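Local coordinates for peptidase M16 inactive domain family protein (Pseudomonas fluorescens, PDB 3GWB) that belongs to the M16 peptidase family and, named for that family's inactive domain, may take part in metal-dependent proteolysis, although its own hydrolase activity remains uncertain, at residues A[346-349]-A[350-353]; A[324-327]-A[328-332]. One frame throughout, in Å; residues are numbered along the deposited sequence.

Contact 1 (A[346-349]-A[350-353]); sequences ELDD and AKRE
Leu347 and Lys351 meet one turn apart on helix 344-356, where four successive backbone bonds run from the amides of Ala350, Lys351, Arg352 and Glu353 to the carbonyls four residues earlier. The straightest joins Lys351 N to Leu347 O, at 2.9 Å with an N-H...O angle of 166°. The aliphatic contact lies beside it: Lys351 CD rests 3.7 Å from Leu347 CG, and the lysine chain then bends at chi3 (94°) and chi4. Its NZ goes on to the carbonyls of Ser392, Gln393 and Leu395. On the inward side, Leu347 and Ala350 both touch Leu271 of helix 266-277, and Leu347 also packs on Val397 and Val400. Charge pairing is weaker. Asp349 and Arg352 run alongside one another in the same direction, with OD1 3.7 Å from NH1 in a long salt bridge. The carboxylate and guanidinium planes stand 69° apart, far from the coplanar pose of a two-pronged pair. The chemistry implies that the backbone bonds set the turn and the three carbonyls at NZ hold the lysine in its bend beside Leu347, whereas the aspartate-arginine attraction on the outer surface probably adds only loose electrostatic help.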
ATOM      1  N   GLU A 346     -24.849   7.318 -21.904  1.00 20.43           N
ATOM      2  CA  GLU A 346     -23.489   7.048 -21.440  1.00 19.71           C
ATOM      3  C   GLU A 346     -22.663   8.315 -21.339  1.00 19.41           C
ATOM      4  O   GLU A 346     -21.910   8.494 -20.383  1.00 17.80           O
ATOM      5  CB  GLU A 346     -22.775   6.075 -22.382  1.00 19.57           C
ATOM      6  CG  GLU A 346     -23.434   4.718 -22.487  1.00 22.50           C
ATOM      7  CD  GLU A 346     -22.686   3.776 -23.414  1.00 23.64           C
ATOM      8  OE1 GLU A 346     -22.403   4.180 -24.561  1.00 24.34           O
ATOM      9  OE2 GLU A 346     -22.391   2.629 -22.997  1.00 22.15           O
ATOM     10  N   LEU A 347     -22.794   9.187 -22.332  1.00 19.33           N
ATOM     11  CA  LEU A 347     -22.045  10.434 -22.352  1.00 21.60           C
ATOM     12  C   LEU A 347     -22.437  11.344 -21.186  1.00 21.99           C
ATOM     13  O   LEU A 347     -21.570  11.906 -20.516  1.00 22.14           O
ATOM     14  CB  LEU A 347     -22.271  11.166 -23.677  1.00 21.67           C
ATOM     15  CG  LEU A 347     -21.504  12.475 -23.869  1.00 22.14           C
ATOM     16  CD1 LEU A 347     -20.070  12.162 -24.263  1.00 23.86           C
ATOM     17  CD2 LEU A 347     -22.171  13.315 -24.950  1.00 23.61           C
ATOM     18  N   ASP A 348     -23.736  11.484 -20.939  1.00 23.06           N
ATOM     19  CA  ASP A 348     -24.204  12.339 -19.850  1.00 25.89           C
ATOM     20  C   ASP A 348     -23.785  11.804 -18.488  1.00 24.97           C
ATOM     21  O   ASP A 348     -23.299  12.554 -17.640  1.00 25.67           O
ATOM     22  CB  ASP A 348     -25.723  12.500 -19.909  1.00 28.79           C
ATOM     23  CG  ASP A 348     -26.164  13.391 -21.051  1.00 32.89           C
ATOM     24  OD1 ASP A 348     -25.546  14.466 -21.231  1.00 34.66           O
ATOM     25  OD2 ASP A 348     -27.125  13.025 -21.763  1.00 35.01           O
ATOM     26  N   ASP A 349     -23.979  10.507 -18.283  1.00 25.56           N
ATOM     27  CA  ASP A 349     -23.593   9.864 -17.034  1.00 26.43           C
ATOM     28  C   ASP A 349     -22.098  10.077 -16.788  1.00 27.35           C
ATOM     29  O   ASP A 349     -21.686  10.440 -15.684  1.00 28.33           O
ATOM     30  CB  ASP A 349     -23.903   8.365 -17.103  1.00 29.25           C
ATOM     31  CG  ASP A 349     -25.398   8.074 -17.070  1.00 33.97           C
ATOM     32  OD1 ASP A 349     -26.188   8.921 -17.551  1.00 34.61           O
ATOM     33  OD2 ASP A 349     -25.783   6.990 -16.574  1.00 34.37           O
ATOM     34  N   ALA A 350     -21.286   9.862 -17.821  1.00 25.66           N
ATOM     35  CA  ALA A 350     -19.844  10.043 -17.689  1.00 26.31           C
ATOM     36  C   ALA A 350     -19.514  11.487 -17.315  1.00 27.17           C
ATOM     37  O   ALA A 350     -18.742  11.728 -16.384  1.00 27.54           O
ATOM     38  CB  ALA A 350     -19.135   9.655 -18.988  1.00 25.79           C
ATOM     39  N   LYS A 351     -20.093  12.443 -18.037  1.00 26.82           N
ATOM     40  CA  LYS A 351     -19.847  13.851 -17.750  1.00 28.60           C
ATOM     41  C   LYS A 351     -20.253  14.162 -16.313  1.00 30.80           C
ATOM     42  O   LYS A 351     -19.554  14.890 -15.610  1.00 32.23           O
ATOM     43  CB  LYS A 351     -20.624  14.747 -18.719  1.00 27.76           C
ATOM     44  CG  LYS A 351     -20.127  14.675 -20.159  1.00 27.60           C
ATOM     45  CD  LYS A 351     -21.248  14.975 -21.145  1.00 29.90           C
ATOM     46  CE  LYS A 351     -21.293  16.422 -21.559  1.00 27.85           C
ATOM     47  NZ  LYS A 351     -20.303  16.688 -22.628  1.00 29.80           N
ATOM     48  N   ARG A 352     -21.374  13.598 -15.872  1.00 31.71           N
ATOM     49  CA  ARG A 352     -21.844  13.829 -14.512  1.00 32.94           C
ATOM     50  C   ARG A 352     -20.869  13.242 -13.497  1.00 33.13           C
ATOM     51  O   ARG A 352     -20.555  13.877 -12.496  1.00 33.63           O
ATOM     52  CB  ARG A 352     -23.235  13.225 -14.307  1.00 34.31           C
ATOM     53  CG  ARG A 352     -23.819  13.533 -12.941  1.00 36.94           C
ATOM     54  CD  ARG A 352     -25.295  13.174 -12.836  1.00 39.23           C
ATOM     55  NE  ARG A 352     -25.531  11.734 -12.897  1.00 41.18           N
ATOM     56  CZ  ARG A 352     -25.927  11.073 -13.984  1.00 42.72           C
ATOM     57  NH1 ARG A 352     -26.139  11.718 -15.128  1.00 42.30           N
ATOM     58  NH2 ARG A 352     -26.113   9.760 -13.925  1.00 42.57           N
ATOM     59  N   GLU A 353     -20.393  12.030 -13.757  1.00 34.55           N
ATOM     60  CA  GLU A 353     -19.440  11.387 -12.859  1.00 37.01           C
ATOM     61  C   GLU A 353     -18.149  12.193 -12.824  1.00 37.69           C
ATOM     62  O   GLU A 353     -17.572  12.421 -11.761  1.00 37.88           O
ATOM     63  CB  GLU A 353     -19.117   9.966 -13.332  1.00 39.52           C
ATOM     64  CG  GLU A 353     -20.252   8.963 -13.197  1.00 44.09           C
ATOM     65  CD  GLU A 353     -19.834   7.559 -13.611  1.00 46.60           C
ATOM     66  OE1 GLU A 353     -19.578   7.336 -14.816  1.00 47.81           O
ATOM     67  OE2 GLU A 353     -19.753   6.677 -12.726  1.00 48.23           O
TER

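Contact 2 (A[324-327]-A[328-332]); sequences EGTL and KLVQD
Lys328 CG lies 3.2 Å from Glu324 O, one turn back on helix 323-340. It is brought there by its position anti to the carbonyl carbon (chi1 -57°); bends at chi2 and chi4 follow, and the end of the chain leads away. Leu329 N bonds to Gly325 O at 3.1 Å, while its CB sits near Thr326 O; farther out the side chain packs on Val289, Arg293 and Leu295. Val330 makes the straightest of the three backbone bonds that join the segments, its N 2.9 Å from Thr326 O at an N-H...O angle of 169°. Its CG2 branch comes within 3.3 Å of Thr326 O, and the side chains of Val330 and Thr326 both touch Leu316 and Val289. Thr326 OG1 hydrogen-bonds to Met322 O, one turn earlier. Gln331 completes the turn: N binds Leu327 O, CG lies 3.2 Å from that oxygen, and the amide OE1 comes 4.0 Å from Leu327 CG where the two side chains cross at a slant. Both touch Ile415 of strand 414-419. With an alanine at Gln331 the amide end would be lost, which is likely to leave one flank of Leu327 uncovered and open a gap beside Ile415. Such a stripe of residues spaced three and four apart is characteristic of an amphipathic helix laid against a sheet, as in the alpha/beta domains of M16 proteins.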
ATOM      1  N   GLU A 324     -11.022 -18.156 -23.911  1.00 20.80           N
ATOM      2  CA  GLU A 324     -11.124 -18.128 -25.361  1.00 22.35           C
ATOM      3  C   GLU A 324     -12.357 -17.330 -25.815  1.00 22.22           C
ATOM      4  O   GLU A 324     -12.272 -16.482 -26.709  1.00 21.12           O
ATOM      5  CB  GLU A 324     -11.185 -19.567 -25.884  1.00 25.43           C
ATOM      6  CG  GLU A 324     -10.220 -20.523 -25.150  1.00 30.10           C
ATOM      7  CD  GLU A 324     -10.842 -21.210 -23.917  1.00 30.00           C
ATOM      8  OE1 GLU A 324     -11.632 -20.574 -23.195  1.00 33.20           O
ATOM      9  OE2 GLU A 324     -10.525 -22.392 -23.663  1.00 29.93           O
ATOM     10  N   GLY A 325     -13.496 -17.592 -25.183  1.00 20.22           N
ATOM     11  CA  GLY A 325     -14.713 -16.893 -25.548  1.00 19.12           C
ATOM     12  C   GLY A 325     -14.773 -15.468 -25.025  1.00 19.73           C
ATOM     13  O   GLY A 325     -15.291 -14.575 -25.694  1.00 17.88           O
ATOM     14  N   THR A 326     -14.242 -15.252 -23.828  1.00 18.76           N
ATOM     15  CA  THR A 326     -14.253 -13.928 -23.224  1.00 18.33           C
ATOM     16  C   THR A 326     -13.406 -12.942 -24.024  1.00 18.83           C
ATOM     17  O   THR A 326     -13.772 -11.774 -24.161  1.00 19.40           O
ATOM     18  CB  THR A 326     -13.747 -13.984 -21.768  1.00 18.08           C
ATOM     19  OG1 THR A 326     -14.532 -14.932 -21.033  1.00 19.60           O
ATOM     20  CG2 THR A 326     -13.885 -12.620 -21.100  1.00 18.35           C
ATOM     21  N   LEU A 327     -12.282 -13.409 -24.553  1.00 18.68           N
ATOM     22  CA  LEU A 327     -11.403 -12.554 -25.342  1.00 19.50           C
ATOM     23  C   LEU A 327     -12.104 -12.082 -26.614  1.00 20.35           C
ATOM     24  O   LEU A 327     -11.942 -10.937 -27.030  1.00 19.06           O
ATOM     25  CB  LEU A 327     -10.114 -13.297 -25.711  1.00 20.30           C
ATOM     26  CG  LEU A 327      -9.138 -12.535 -26.620  1.00 20.91           C
ATOM     27  CD1 LEU A 327      -8.641 -11.282 -25.921  1.00 20.72           C
ATOM     28  CD2 LEU A 327      -7.965 -13.436 -26.987  1.00 20.27           C
ATOM     29  N   LYS A 328     -12.870 -12.977 -27.236  1.00 21.86           N
ATOM     30  CA  LYS A 328     -13.602 -12.643 -28.452  1.00 21.31           C
ATOM     31  C   LYS A 328     -14.649 -11.596 -28.117  1.00 19.50           C
ATOM     32  O   LYS A 328     -14.840 -10.641 -28.866  1.00 17.10           O
ATOM     33  CB  LYS A 328     -14.307 -13.874 -29.021  1.00 24.16           C
ATOM     34  CG  LYS A 328     -13.398 -15.048 -29.325  1.00 29.72           C
ATOM     35  CD  LYS A 328     -12.449 -14.753 -30.470  1.00 32.06           C
ATOM     36  CE  LYS A 328     -11.598 -15.976 -30.805  1.00 34.32           C
ATOM     37  NZ  LYS A 328     -12.433 -17.165 -31.133  1.00 34.57           N
ATOM     38  N   LEU A 329     -15.334 -11.797 -26.993  1.00 16.96           N
ATOM     39  CA  LEU A 329     -16.373 -10.879 -26.541  1.00 17.76           C
ATOM     40  C   LEU A 329     -15.813  -9.477 -26.332  1.00 17.45           C
ATOM     41  O   LEU A 329     -16.364  -8.504 -26.839  1.00 18.21           O
ATOM     42  CB  LEU A 329     -17.002 -11.380 -25.230  1.00 16.42           C
ATOM     43  CG  LEU A 329     -17.968 -10.447 -24.483  1.00 15.21           C
ATOM     44  CD1 LEU A 329     -19.195 -10.174 -25.342  1.00 16.10           C
ATOM     45  CD2 LEU A 329     -18.372 -11.074 -23.150  1.00 13.57           C
ATOM     46  N   VAL A 330     -14.718  -9.378 -25.583  1.00 18.35           N
ATOM     47  CA  VAL A 330     -14.102  -8.082 -25.318  1.00 17.52           C
ATOM     48  C   VAL A 330     -13.746  -7.394 -26.629  1.00 17.95           C
ATOM     49  O   VAL A 330     -13.995  -6.200 -26.802  1.00 16.83           O
ATOM     50  CB  VAL A 330     -12.826  -8.234 -24.459  1.00 16.91           C
ATOM     51  CG1 VAL A 330     -12.070  -6.918 -24.399  1.00 18.76           C
ATOM     52  CG2 VAL A 330     -13.205  -8.667 -23.055  1.00 18.86           C
ATOM     53  N   GLN A 331     -13.157  -8.146 -27.552  1.00 18.35           N
ATOM     54  CA  GLN A 331     -12.787  -7.585 -28.847  1.00 20.36           C
ATOM     55  C   GLN A 331     -14.022  -7.078 -29.596  1.00 19.68           C
ATOM     56  O   GLN A 331     -13.991  -6.000 -30.181  1.00 19.81           O
ATOM     57  CB  GLN A 331     -12.056  -8.628 -29.697  1.00 21.84           C
ATOM     58  CG  GLN A 331     -10.672  -8.976 -29.180  1.00 26.64           C
ATOM     59  CD  GLN A 331      -9.960  -9.993 -30.053  1.00 29.32           C
ATOM     60  OE1 GLN A 331     -10.412 -11.130 -30.194  1.00 32.96           O
ATOM     61  NE2 GLN A 331      -8.839  -9.588 -30.644  1.00 29.81           N
ATOM     62  N   ASP A 332     -15.103  -7.855 -29.571  1.00 19.88           N
ATOM     63  CA  ASP A 332     -16.338  -7.464 -30.249  1.00 20.78           C
ATOM     64  C   ASP A 332     -16.910  -6.218 -29.592  1.00 18.63           C
ATOM     65  O   ASP A 332     -17.370  -5.308 -30.275  1.00 18.39           O
ATOM     66  CB  ASP A 332     -17.386  -8.582 -30.190  1.00 24.72           C
ATOM     67  CG  ASP A 332     -16.917  -9.863 -30.851  1.00 30.49           C
ATOM     68  OD1 ASP A 332     -16.392  -9.793 -31.985  1.00 32.37           O
ATOM     69  OD2 ASP A 332     -17.086 -10.944 -30.242  1.00 34.56           O
TER

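Followed from the N terminus, contact 2 comes first, within helix 323-340, and contact 1 follows within the next helix, 344-356. They lie in series, neither nested nor crossed, and neither closes a longer loop; their backbone bonds each span a single turn. Their centres are 26 Å apart and their nearest atoms about 12 Å, without touching. The helix of contact 2 rests on strands 311-319 and 414-419, whereas that of contact 1 leans on helices 266-277 and 397-407. Helix 284-292 links the two neighbourhoods: Leu285 and Val289 pack against contact 2, and Arg284 forms a salt bridge with Glu346 of contact 1. Together they tie that sheet to these three helices.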